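PDB 6JIX: taurine:2-oxoglutarate aminotransferase from Bifidobacterium kashiwanohense PV20-2, which probably transfers the amino group of taurine to 2-oxoglutarate, using pyridoxal 5'-phosphate as its cofactor. Local coordinates for residues N122-V130 with Y302-L312; R133-H144 with E208-E219. All blocks are in the same frame, centred on the assembly; numbering follows the deposited sequence.

Overall arrangement
Both contacts belong to the large cofactor-binding domain, with centres about 17 Å apart. Contact 1 packs helix 116-131 against the segment 302-312, and contact 2 pairs two parallel strands of the sheet on which that helix lies. They touch directly: Ala127 CB is 3.7 Å from Ala215 CB, and Arg128 NE, 2.7 Å from Pro134 O, probably donates a hydrogen bond to it. They reach two different active sites of the dimer. Contact 2 ends at the pyridoxal phosphate of its own chain through Tyr143, His144 and Glu219, whereas contact 1 ends at Leu312, next to Thr313, which binds the cofactor across the subunit interface.

Contact 1 of 2, residues N122-V130 with Y302-L312. With GLU (glutamic acid), chain O.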
loop_
_atom_site.group_PDB
_atom_site.type_symbol
_atom_site.label_atom_id
_atom_site.label_comp_id
_atom_site.label_asym_id
_atom_site.label_seq_id
_atom_site.Cartn_x
_atom_site.Cartn_y
_atom_site.Cartn_z
ATOM N N ASN A 122 8.228 -6.057 -0.144
ATOM C CA ASN A 122 8.744 -6.597 1.096
ATOM C C ASN A 122 9.335 -7.983 0.887
ATOM O O ASN A 122 10.364 -8.314 1.492
ATOM C CB ASN A 122 7.629 -6.608 2.153
ATOM C CG ASN A 122 7.455 -5.246 2.821
ATOM O OD1 ASN A 122 8.411 -4.679 3.362
ATOM N ND2 ASN A 122 6.241 -4.702 2.760
ATOM N N ALA A 123 8.729 -8.788 0.004
ATOM C CA ALA A 123 9.314 -10.085 -0.316
ATOM C C ALA A 123 10.715 -9.916 -0.886
ATOM O O ALA A 123 11.649 -10.615 -0.479
ATOM C CB ALA A 123 8.415 -10.852 -1.287
ATOM N N ILE A 124 10.884 -8.965 -1.802
ATOM C CA ILE A 124 12.211 -8.621 -2.300
ATOM C C ILE A 124 13.149 -8.267 -1.147
ATOM O O ILE A 124 14.267 -8.790 -1.055
ATOM C CB ILE A 124 12.111 -7.462 -3.301
ATOM C CG1 ILE A 124 11.432 -7.921 -4.580
ATOM C CG2 ILE A 124 13.493 -6.855 -3.558
ATOM C CD1 ILE A 124 10.953 -6.762 -5.411
ATOM N N LYS A 125 12.731 -7.325 -0.283
ATOM C CA LYS A 125 13.601 -6.891 0.809
ATOM C C LYS A 125 14.021 -8.067 1.673
ATOM O O LYS A 125 15.190 -8.178 2.066
ATOM C CB LYS A 125 12.911 -5.838 1.676
ATOM C CG LYS A 125 12.973 -4.438 1.111
ATOM C CD LYS A 125 11.998 -3.502 1.800
ATOM C CE LYS A 125 12.621 -2.831 3.006
ATOM N NZ LYS A 125 11.566 -2.174 3.834
ATOM N N MET A 126 13.072 -8.953 1.991
ATOM C CA MET A 126 13.378 -10.102 2.835
ATOM C C MET A 126 14.350 -11.061 2.146
ATOM O O MET A 126 15.292 -11.562 2.779
ATOM C CB MET A 126 12.078 -10.810 3.217
ATOM C CG MET A 126 11.069 -9.920 3.952
ATOM S SD MET A 126 9.735 -10.876 4.714
ATOM C CE MET A 126 8.390 -10.656 3.574
ATOM N N ALA A 127 14.171 -11.297 0.840
ATOM C CA ALA A 127 15.079 -12.205 0.143
ATOM C C ALA A 127 16.500 -11.656 0.144
ATOM O O ALA A 127 17.463 -12.400 0.352
ATOM C CB ALA A 127 14.593 -12.466 -1.285
ATOM N N ARG A 128 16.654 -10.354 -0.070
ATOM C CA ARG A 128 17.989 -9.766 -0.015
ATOM C C ARG A 128 18.583 -9.890 1.391
ATOM O O ARG A 128 19.775 -10.190 1.544
ATOM C CB ARG A 128 17.936 -8.304 -0.470
ATOM C CG ARG A 128 18.108 -8.103 -1.963
ATOM C CD ARG A 128 17.411 -6.839 -2.440
ATOM N NE ARG A 128 17.656 -6.578 -3.858
ATOM C CZ ARG A 128 17.221 -5.506 -4.518
ATOM N NH1 ARG A 128 16.505 -4.577 -3.890
ATOM N NH2 ARG A 128 17.518 -5.353 -5.806
ATOM N N MET A 129 17.760 -9.685 2.431
ATOM C CA MET A 129 18.236 -9.809 3.810
ATOM C C MET A 129 18.575 -11.257 4.155
ATOM O O MET A 129 19.612 -11.528 4.775
ATOM C CB MET A 129 17.190 -9.268 4.788
ATOM C CG MET A 129 17.313 -7.766 5.126
ATOM S SD MET A 129 16.016 -7.173 6.259
ATOM C CE MET A 129 14.786 -6.569 5.114
ATOM N N VAL A 130 17.704 -12.200 3.782
ATOM C CA VAL A 130 17.926 -13.598 4.145
ATOM C C VAL A 130 19.156 -14.157 3.434
ATOM O O VAL A 130 20.024 -14.774 4.058
ATOM C CB VAL A 130 16.681 -14.433 3.833
ATOM C CG1 VAL A 130 17.066 -15.894 3.774
ATOM C CG2 VAL A 130 15.573 -14.154 4.859
ATOM N N TYR A 302 15.196 -17.104 10.150
ATOM C CA TYR A 302 16.157 -16.024 9.955
ATOM C C TYR A 302 15.741 -14.787 10.738
ATOM O O TYR A 302 16.560 -14.154 11.414
ATOM C CB TYR A 302 16.316 -15.675 8.466
ATOM C CG TYR A 302 17.359 -14.589 8.270
ATOM C CD1 TYR A 302 17.017 -13.239 8.330
ATOM C CD2 TYR A 302 18.691 -14.912 8.086
ATOM C CE1 TYR A 302 17.977 -12.244 8.188
ATOM C CE2 TYR A 302 19.659 -13.929 7.942
ATOM C CZ TYR A 302 19.305 -12.598 7.991
ATOM O OH TYR A 302 20.282 -11.627 7.852
ATOM N N PHE A 303 14.463 -14.430 10.665
ATOM C CA PHE A 303 13.965 -13.230 11.322
ATOM C C PHE A 303 13.578 -13.473 12.780
ATOM O O PHE A 303 13.041 -12.572 13.432
ATOM C CB PHE A 303 12.811 -12.640 10.497
ATOM C CG PHE A 303 13.273 -12.055 9.190
ATOM C CD1 PHE A 303 14.095 -10.922 9.171
ATOM C CD2 PHE A 303 12.950 -12.658 7.987
ATOM C CE1 PHE A 303 14.556 -10.385 7.971
ATOM C CE2 PHE A 303 13.411 -12.132 6.781
ATOM C CZ PHE A 303 14.219 -10.997 6.775
ATOM N N THR A 304 13.825 -14.671 13.302
ATOM C CA THR A 304 13.874 -14.820 14.748
ATOM C C THR A 304 15.222 -14.356 15.296
ATOM O O THR A 304 15.267 -13.709 16.345
ATOM C CB THR A 304 13.589 -16.275 15.144
ATOM O OG1 THR A 304 12.359 -16.712 14.552
ATOM C CG2 THR A 304 13.468 -16.404 16.637
ATOM N N ASP A 305 16.323 -14.623 14.572
ATOM C CA ASP A 305 17.663 -14.176 14.964
ATOM C C ASP A 305 17.993 -12.764 14.507
ATOM O O ASP A 305 18.919 -12.159 15.060
ATOM C CB ASP A 305 18.772 -15.075 14.392
ATOM C CG ASP A 305 18.551 -16.545 14.645
ATOM O OD1 ASP A 305 18.469 -16.943 15.827
ATOM O OD2 ASP A 305 18.500 -17.307 13.650
ATOM N N HIS A 306 17.348 -12.264 13.455
ATOM C CA HIS A 306 17.647 -10.945 12.912
ATOM C C HIS A 306 16.393 -10.086 12.876
ATOM O O HIS A 306 15.274 -10.585 12.733
ATOM C CB HIS A 306 18.254 -11.037 11.515
ATOM C CG HIS A 306 19.491 -11.870 11.460
ATOM N ND1 HIS A 306 19.458 -13.248 11.496
ATOM C CD2 HIS A 306 20.800 -11.522 11.390
ATOM C CE1 HIS A 306 20.694 -13.713 11.439
ATOM N NE2 HIS A 306 21.526 -12.687 11.372
ATOM N N VAL A 307 16.593 -8.782 13.033
ATOM C CA VAL A 307 15.476 -7.850 13.004
ATOM C C VAL A 307 14.887 -7.819 11.602
ATOM O O VAL A 307 15.613 -7.664 10.611
ATOM C CB VAL A 307 15.933 -6.454 13.457
ATOM C CG1 VAL A 307 14.865 -5.430 13.171
ATOM C CG2 VAL A 307 16.267 -6.473 14.929
ATOM N N LEU A 308 13.574 -7.992 11.510
ATOM C CA LEU A 308 12.868 -7.810 10.243
ATOM C C LEU A 308 12.771 -6.318 9.955
ATOM O O LEU A 308 11.886 -5.632 10.470
ATOM C CB LEU A 308 11.481 -8.445 10.308
ATOM C CG LEU A 308 10.627 -8.201 9.067
ATOM C CD1 LEU A 308 11.264 -8.899 7.892
ATOM C CD2 LEU A 308 9.217 -8.697 9.279
ATOM N N GLN A 309 13.647 -5.803 9.095
ATOM C CA GLN A 309 13.660 -4.372 8.783
ATOM C C GLN A 309 12.635 -4.033 7.690
ATOM O O GLN A 309 12.942 -3.423 6.661
ATOM C CB GLN A 309 15.072 -3.945 8.398
ATOM C CG GLN A 309 16.130 -4.222 9.488
ATOM C CD GLN A 309 16.049 -3.259 10.698
ATOM O OE1 GLN A 309 15.028 -2.604 10.933
ATOM N NE2 GLN A 309 17.125 -3.191 11.472
ATOM N N CYS A 310 11.384 -4.425 7.963
ATOM C CA CYS A 310 10.222 -4.158 7.130
ATOM C C CYS A 310 9.081 -3.741 8.033
ATOM O O CYS A 310 8.987 -4.198 9.174
ATOM C CB CYS A 310 9.764 -5.390 6.349
ATOM S SG CYS A 310 10.951 -6.005 5.152
ATOM N N GLY A 311 8.189 -2.917 7.503
ATOM C CA GLY A 311 7.074 -2.444 8.299
ATOM C C GLY A 311 6.214 -1.468 7.526
ATOM O O GLY A 311 6.627 -0.903 6.511
ATOM N N LEU A 312 4.995 -1.288 8.028
ATOM C CA LEU A 312 4.101 -0.268 7.507
ATOM C C LEU A 312 3.038 0.005 8.556
ATOM O O LEU A 312 2.684 -0.877 9.342
ATOM C CB LEU A 312 3.457 -0.674 6.181
ATOM C CG LEU A 312 2.756 -2.027 6.089
ATOM C CD1 LEU A 312 1.515 -1.905 5.216
ATOM C CD2 LEU A 312 3.716 -3.019 5.506
HETATM N N GLU O . 5.442 1.550 13.875
HETATM C CA GLU O . 5.840 0.272 13.291
HETATM C C GLU O . 5.423 0.151 11.806
HETATM O O GLU O . 4.665 -0.811 11.464
HETATM C CB GLU O . 5.245 -0.914 14.077
HETATM C CG GLU O . 5.914 -1.107 15.444
HETATM C CD GLU O . 6.209 -2.558 15.847
HETATM O OE1 GLU O . 5.855 -3.504 15.104
HETATM O OE2 GLU O . 6.814 -2.813 16.928
HETATM O OXT GLU O . 5.855 0.983 10.936
#
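The segment ending at Leu312 runs along helix 116-131 of the large domain at the dimer interface, meeting it from Val130 back to Asn122. At the far end, Tyr302 has CG anti to its backbone N (chi1 -178°), which lays the ring flat against Val130: Val130 CA stands 4.0 Å from the Tyr302 ring centroid, 2° off the normal, as a CH-pi contact. His306 ND1 covers the opposite face and donates to Tyr302 O. The Phe303 ring lies between Tyr302 CD1 on one face and Leu308 CD1 on the other; Val130 CG2 reaches Phe303 CE2 at 3.5 Å. Two methionines also meet this ring, as Met-aromatic contacts. Met129 SD meets the ring edge, 3.9 Å from Phe303 CE1, while Met126 SD approaches obliquely and also touches Leu308 CD1 at 4.0 Å. Met129 bends at chi3 (-93°), carrying its CE to 3.9 Å from Cys310 SG, a sulfur that packs against Met126 CG and Lys125 CB as well. Gln309 is the centre of an inverse gamma turn, and just after it Cys310 CB lies 3.4 Å from Asn122 OD1. Lys125 NZ gives Gln309 O a weak hydrogen bond of 3.4 Å; its stronger partner is Ser146 O of the second subunit, whose Ser146 OG also bonds Gly311 O. Leu312 then lines a pocket holding glutamic acid, which Trp23 of the second subunit also binds. The intrachain grip is therefore mostly aromatic, aliphatic and sulfur packing, whereas backbone polar groups of Phe303, Leu308 and Cys310 find hydrogen bonds on the second subunit, which is consistent with the path of this segment being set by both the helix and the dimer partner.

Contact 2 of 2, residues R133-H144 with E208-E219; sequences RPKIFSCYRSYH and EGPDSVAAILME. With PLP (pyridoxal-5'-phosphate), chain G.
Strand 135-139 pairs in parallel with strand 213-219 in the seven-stranded sheet of the large domain. Just before it, the extended Arg133 chain puts Asp211 CA over one guanidinium face, and NH1 donates in the guanidinium plane to Val213 O (3.0 Å, 165°) and also to Tyr245 O. An alanine here would lose this group and is likely to leave both carbonyls without their arginine donor. Lys135 N bonds Ser212 O, and a beta bulge shifts the register before Ile136; Lys135 NZ makes a salt bridge to Glu208 OE1 (2.9 Å) and reaches a lone pair of Glu208 O. Ile136 CD1 rests on Ala215 CB. Phe137 bonds through N to Ala215 O and through O to Leu217 N, its ring edge against Glu208 CG. Past the strand, Tyr143 N donates to Glu219 OE2 (3.2 Å) from above the carboxylate plane, while Gly223 N holds OE1; the Tyr143 ring turns an edge to PLP C4A. His144, its ND1 bonded to Asp252, takes Leu217 CG over one face, 3.9 Å from the centroid. At its edge a water bonds His144 NE2 (2.9 Å), accepts from Cys139 N and donates to Leu217 O.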
loop_
_atom_site.group_PDB
_atom_site.type_symbol
_atom_site.label_atom_id
_atom_site.label_comp_id
_atom_site.label_asym_id
_atom_site.label_seq_id
_atom_site.Cartn_x
_atom_site.Cartn_y
_atom_site.Cartn_z
ATOM N N ARG A 133 22.279 -11.582 -0.771
ATOM C CA ARG A 133 22.666 -11.372 -2.157
ATOM C C ARG A 133 21.877 -10.208 -2.743
ATOM O O ARG A 133 20.742 -9.967 -2.331
ATOM C CB ARG A 133 22.415 -12.632 -2.995
ATOM C CG ARG A 133 22.897 -13.934 -2.365
ATOM C CD ARG A 133 22.342 -15.116 -3.123
ATOM N NE ARG A 133 22.941 -16.360 -2.680
ATOM C CZ ARG A 133 22.776 -17.521 -3.298
ATOM N NH1 ARG A 133 22.030 -17.593 -4.390
ATOM N NH2 ARG A 133 23.354 -18.609 -2.818
ATOM N N PRO A 134 22.415 -9.485 -3.729
ATOM C CA PRO A 134 21.743 -8.243 -4.156
ATOM C C PRO A 134 20.667 -8.391 -5.230
ATOM O O PRO A 134 19.733 -7.587 -5.264
ATOM C CB PRO A 134 22.911 -7.392 -4.675
ATOM C CG PRO A 134 23.906 -8.411 -5.205
ATOM C CD PRO A 134 23.724 -9.675 -4.392
ATOM N N LYS A 135 20.769 -9.392 -6.105
ATOM C CA LYS A 135 20.036 -9.394 -7.368
ATOM C C LYS A 135 18.697 -10.114 -7.273
ATOM O O LYS A 135 18.574 -11.141 -6.599
ATOM C CB LYS A 135 20.881 -10.048 -8.464
ATOM C CG LYS A 135 21.972 -9.154 -9.019
ATOM C CD LYS A 135 22.884 -9.917 -9.966
ATOM C CE LYS A 135 24.296 -9.321 -9.969
ATOM N NZ LYS A 135 25.004 -9.565 -11.254
ATOM N N ILE A 136 17.718 -9.597 -8.015
ATOM C CA ILE A 136 16.397 -10.198 -8.182
ATOM C C ILE A 136 16.211 -10.489 -9.667
ATOM O O ILE A 136 16.345 -9.581 -10.498
ATOM C CB ILE A 136 15.266 -9.274 -7.695
ATOM C CG1 ILE A 136 15.422 -8.912 -6.213
ATOM C CG2 ILE A 136 13.905 -9.889 -8.038
ATOM C CD1 ILE A 136 15.229 -10.070 -5.243
ATOM N N PHE A 137 15.909 -11.744 -10.002
ATOM C CA PHE A 137 15.496 -12.109 -11.355
ATOM C C PHE A 137 13.975 -12.090 -11.454
ATOM O O PHE A 137 13.275 -12.592 -10.563
ATOM C CB PHE A 137 16.009 -13.509 -11.726
ATOM C CG PHE A 137 17.365 -13.517 -12.389
ATOM C CD1 PHE A 137 18.429 -12.821 -11.840
ATOM C CD2 PHE A 137 17.574 -14.233 -13.554
ATOM C CE1 PHE A 137 19.679 -12.821 -12.452
ATOM C CE2 PHE A 137 18.831 -14.248 -14.176
ATOM C CZ PHE A 137 19.885 -13.534 -13.621
ATOM N N SER A 138 13.459 -11.541 -12.554
ATOM C CA SER A 138 12.021 -11.614 -12.787
ATOM C C SER A 138 11.746 -11.588 -14.282
ATOM O O SER A 138 12.610 -11.221 -15.088
ATOM C CB SER A 138 11.262 -10.489 -12.081
ATOM O OG SER A 138 11.870 -9.240 -12.312
ATOM N N CYS A 139 10.517 -11.962 -14.640
ATOM C CA CYS A 139 10.172 -12.177 -16.038
ATOM C C CYS A 139 9.807 -10.869 -16.719
ATOM O O CYS A 139 9.177 -9.992 -16.117
ATOM C CB CYS A 139 8.999 -13.143 -16.166
ATOM S SG CYS A 139 9.179 -14.667 -15.274
ATOM N N TYR A 140 10.186 -10.759 -17.997
ATOM C CA TYR A 140 9.757 -9.630 -18.819
ATOM C C TYR A 140 8.239 -9.613 -18.988
ATOM O O TYR A 140 7.620 -8.542 -18.988
ATOM C CB TYR A 140 10.440 -9.686 -20.188
ATOM C CG TYR A 140 11.803 -9.036 -20.256
ATOM C CD1 TYR A 140 11.976 -7.695 -19.945
ATOM C CD2 TYR A 140 12.925 -9.762 -20.645
ATOM C CE1 TYR A 140 13.245 -7.096 -20.013
ATOM C CE2 TYR A 140 14.191 -9.171 -20.721
ATOM C CZ TYR A 140 14.347 -7.840 -20.410
ATOM O OH TYR A 140 15.601 -7.249 -20.480
ATOM N N ARG A 141 7.618 -10.787 -19.130
ATOM C CA ARG A 141 6.161 -10.882 -19.257
ATOM C C ARG A 141 5.574 -11.075 -17.863
ATOM O O ARG A 141 5.219 -12.180 -17.439
ATOM C CB ARG A 141 5.775 -12.024 -20.184
ATOM C CG ARG A 141 5.761 -11.701 -21.662
ATOM C CD ARG A 141 5.838 -13.002 -22.469
ATOM N NE ARG A 141 5.776 -12.795 -23.913
ATOM C CZ ARG A 141 6.462 -13.509 -24.800
ATOM N NH1 ARG A 141 7.262 -14.482 -24.392
ATOM N NH2 ARG A 141 6.339 -13.257 -26.097
ATOM N N SER A 142 5.441 -9.963 -17.151
ATOM C CA SER A 142 4.990 -10.014 -15.766
ATOM C C SER A 142 4.608 -8.616 -15.303
ATOM O O SER A 142 5.090 -7.609 -15.844
ATOM C CB SER A 142 6.075 -10.597 -14.845
ATOM O OG SER A 142 7.032 -9.617 -14.453
ATOM N N TYR A 143 3.721 -8.572 -14.311
ATOM C CA TYR A 143 3.410 -7.350 -13.577
ATOM C C TYR A 143 3.379 -7.660 -12.087
ATOM O O TYR A 143 2.727 -8.623 -11.663
ATOM C CB TYR A 143 2.074 -6.741 -14.011
ATOM C CG TYR A 143 1.743 -5.450 -13.291
ATOM C CD1 TYR A 143 2.429 -4.275 -13.579
ATOM C CD2 TYR A 143 0.748 -5.406 -12.307
ATOM C CE1 TYR A 143 2.132 -3.075 -12.921
ATOM C CE2 TYR A 143 0.438 -4.214 -11.642
ATOM C CZ TYR A 143 1.137 -3.042 -11.950
ATOM O OH TYR A 143 0.845 -1.849 -11.289
ATOM N N HIS A 144 4.085 -6.834 -11.297
ATOM C CA HIS A 144 4.192 -7.023 -9.853
ATOM C C HIS A 144 3.839 -5.798 -9.022
ATOM O O HIS A 144 4.036 -5.823 -7.803
ATOM C CB HIS A 144 5.610 -7.472 -9.477
ATOM C CG HIS A 144 6.001 -8.781 -10.079
ATOM N ND1 HIS A 144 5.493 -9.983 -9.638
ATOM C CD2 HIS A 144 6.843 -9.077 -11.101
ATOM C CE1 HIS A 144 6.018 -10.966 -10.352
ATOM N NE2 HIS A 144 6.844 -10.443 -11.241
ATOM N N GLU A 208 25.214 -13.933 -14.637
ATOM C CA GLU A 208 25.045 -12.902 -13.626
ATOM C C GLU A 208 25.691 -13.260 -12.291
ATOM O O GLU A 208 25.731 -12.410 -11.395
ATOM C CB GLU A 208 23.556 -12.619 -13.411
ATOM C CG GLU A 208 22.861 -11.960 -14.587
ATOM C CD GLU A 208 23.300 -10.536 -14.772
ATOM O OE1 GLU A 208 24.146 -10.090 -13.957
ATOM O OE2 GLU A 208 22.798 -9.862 -15.710
ATOM N N GLY A 209 26.205 -14.488 -12.143
ATOM C CA GLY A 209 26.744 -14.965 -10.887
ATOM C C GLY A 209 25.656 -15.480 -9.961
ATOM O O GLY A 209 25.006 -14.705 -9.238
ATOM N N PRO A 210 25.418 -16.801 -9.975
ATOM C CA PRO A 210 24.289 -17.345 -9.194
ATOM C C PRO A 210 24.390 -17.052 -7.706
ATOM O O PRO A 210 23.360 -16.942 -7.033
ATOM C CB PRO A 210 24.349 -18.850 -9.494
ATOM C CG PRO A 210 25.042 -18.942 -10.835
ATOM C CD PRO A 210 26.045 -17.821 -10.833
ATOM N N ASP A 211 25.603 -16.903 -7.178
ATOM C CA ASP A 211 25.829 -16.518 -5.786
ATOM C C ASP A 211 25.366 -15.105 -5.473
ATOM O O ASP A 211 25.342 -14.736 -4.297
ATOM C CB ASP A 211 27.319 -16.642 -5.431
ATOM C CG ASP A 211 27.702 -18.058 -5.035
ATOM O OD1 ASP A 211 26.807 -18.942 -5.078
ATOM O OD2 ASP A 211 28.880 -18.290 -4.679
ATOM N N SER A 212 25.048 -14.296 -6.484
ATOM C CA SER A 212 24.583 -12.934 -6.260
ATOM C C SER A 212 23.081 -12.765 -6.467
ATOM O O SER A 212 22.585 -11.633 -6.369
ATOM C CB SER A 212 25.331 -11.966 -7.179
ATOM O OG SER A 212 24.835 -12.060 -8.504
ATOM N N VAL A 213 22.354 -13.844 -6.747
ATOM C CA VAL A 213 20.924 -13.777 -7.017
ATOM C C VAL A 213 20.192 -14.205 -5.760
ATOM O O VAL A 213 20.256 -15.376 -5.374
ATOM C CB VAL A 213 20.507 -14.664 -8.194
ATOM C CG1 VAL A 213 18.984 -14.584 -8.349
ATOM C CG2 VAL A 213 21.213 -14.243 -9.463
ATOM N N ALA A 214 19.496 -13.251 -5.125
ATOM C CA ALA A 214 18.771 -13.552 -3.895
ATOM C C ALA A 214 17.486 -14.312 -4.176
ATOM O O ALA A 214 17.119 -15.221 -3.421
ATOM C CB ALA A 214 18.450 -12.266 -3.141
ATOM N N ALA A 215 16.815 -13.987 -5.276
ATOM C CA ALA A 215 15.493 -14.538 -5.520
ATOM C C ALA A 215 15.144 -14.457 -7.002
ATOM O O ALA A 215 15.534 -13.521 -7.709
ATOM C CB ALA A 215 14.431 -13.794 -4.693
ATOM N N ILE A 216 14.393 -15.451 -7.453
ATOM C CA ILE A 216 13.672 -15.374 -8.705
ATOM C C ILE A 216 12.216 -15.125 -8.349
ATOM O O ILE A 216 11.615 -15.887 -7.577
ATOM C CB ILE A 216 13.830 -16.662 -9.520
ATOM C CG1 ILE A 216 15.254 -16.781 -10.057
ATOM C CG2 ILE A 216 12.816 -16.701 -10.665
ATOM C CD1 ILE A 216 15.440 -18.008 -10.915
ATOM N N LEU A 217 11.647 -14.054 -8.894
ATOM C CA LEU A 217 10.276 -13.671 -8.596
ATOM C C LEU A 217 9.418 -13.843 -9.845
ATOM O O LEU A 217 9.692 -13.228 -10.883
ATOM C CB LEU A 217 10.235 -12.226 -8.093
ATOM C CG LEU A 217 8.913 -11.461 -8.130
ATOM C CD1 LEU A 217 7.883 -12.074 -7.176
ATOM C CD2 LEU A 217 9.179 -10.018 -7.777
ATOM N N MET A 218 8.390 -14.687 -9.757
ATOM C CA MET A 218 7.514 -14.901 -10.906
ATOM C C MET A 218 6.080 -15.095 -10.456
ATOM O O MET A 218 5.823 -15.684 -9.405
ATOM C CB MET A 218 7.972 -16.044 -11.839
ATOM C CG MET A 218 8.688 -17.187 -11.243
ATOM S SD MET A 218 9.744 -17.975 -12.504
ATOM C CE MET A 218 8.640 -18.292 -13.877
ATOM N N GLU A 219 5.158 -14.507 -11.222
ATOM C CA GLU A 219 3.748 -14.871 -11.120
ATOM C C GLU A 219 3.577 -16.364 -11.342
ATOM O O GLU A 219 4.055 -16.918 -12.345
ATOM C CB GLU A 219 2.919 -14.125 -12.166
ATOM C CG GLU A 219 2.683 -12.658 -11.928
ATOM C CD GLU A 219 1.952 -11.995 -13.100
ATOM O OE1 GLU A 219 0.703 -11.897 -13.035
ATOM O OE2 GLU A 219 2.618 -11.568 -14.073
HETATM N N1 PLP G . 1.012 -8.815 -8.790
HETATM C C2 PLP G . 0.116 -9.210 -9.699
HETATM C C2A PLP G . 0.190 -10.599 -10.308
HETATM C C3 PLP G . -0.921 -8.337 -10.112
HETATM O O3 PLP G . -1.860 -8.716 -11.053
HETATM C C4 PLP G . -1.015 -7.076 -9.568
HETATM C C4A PLP G . -2.168 -6.144 -10.043
HETATM O O4A PLP G . -2.661 -6.284 -11.163
HETATM C C5 PLP G . -0.036 -6.698 -8.598
HETATM C C6 PLP G . 0.970 -7.598 -8.220
HETATM C C5A PLP G . -0.106 -5.269 -7.947
HETATM O O4P PLP G . -1.100 -5.346 -6.975
HETATM P P PLP G . -1.722 -3.981 -6.342
HETATM O O1P PLP G . -2.586 -4.297 -5.200
HETATM O O2P PLP G . -0.669 -3.132 -5.748
HETATM O O3P PLP G . -2.524 -3.140 -7.559
HETATM O O HOH W 1 8.265 -12.261 -12.948
#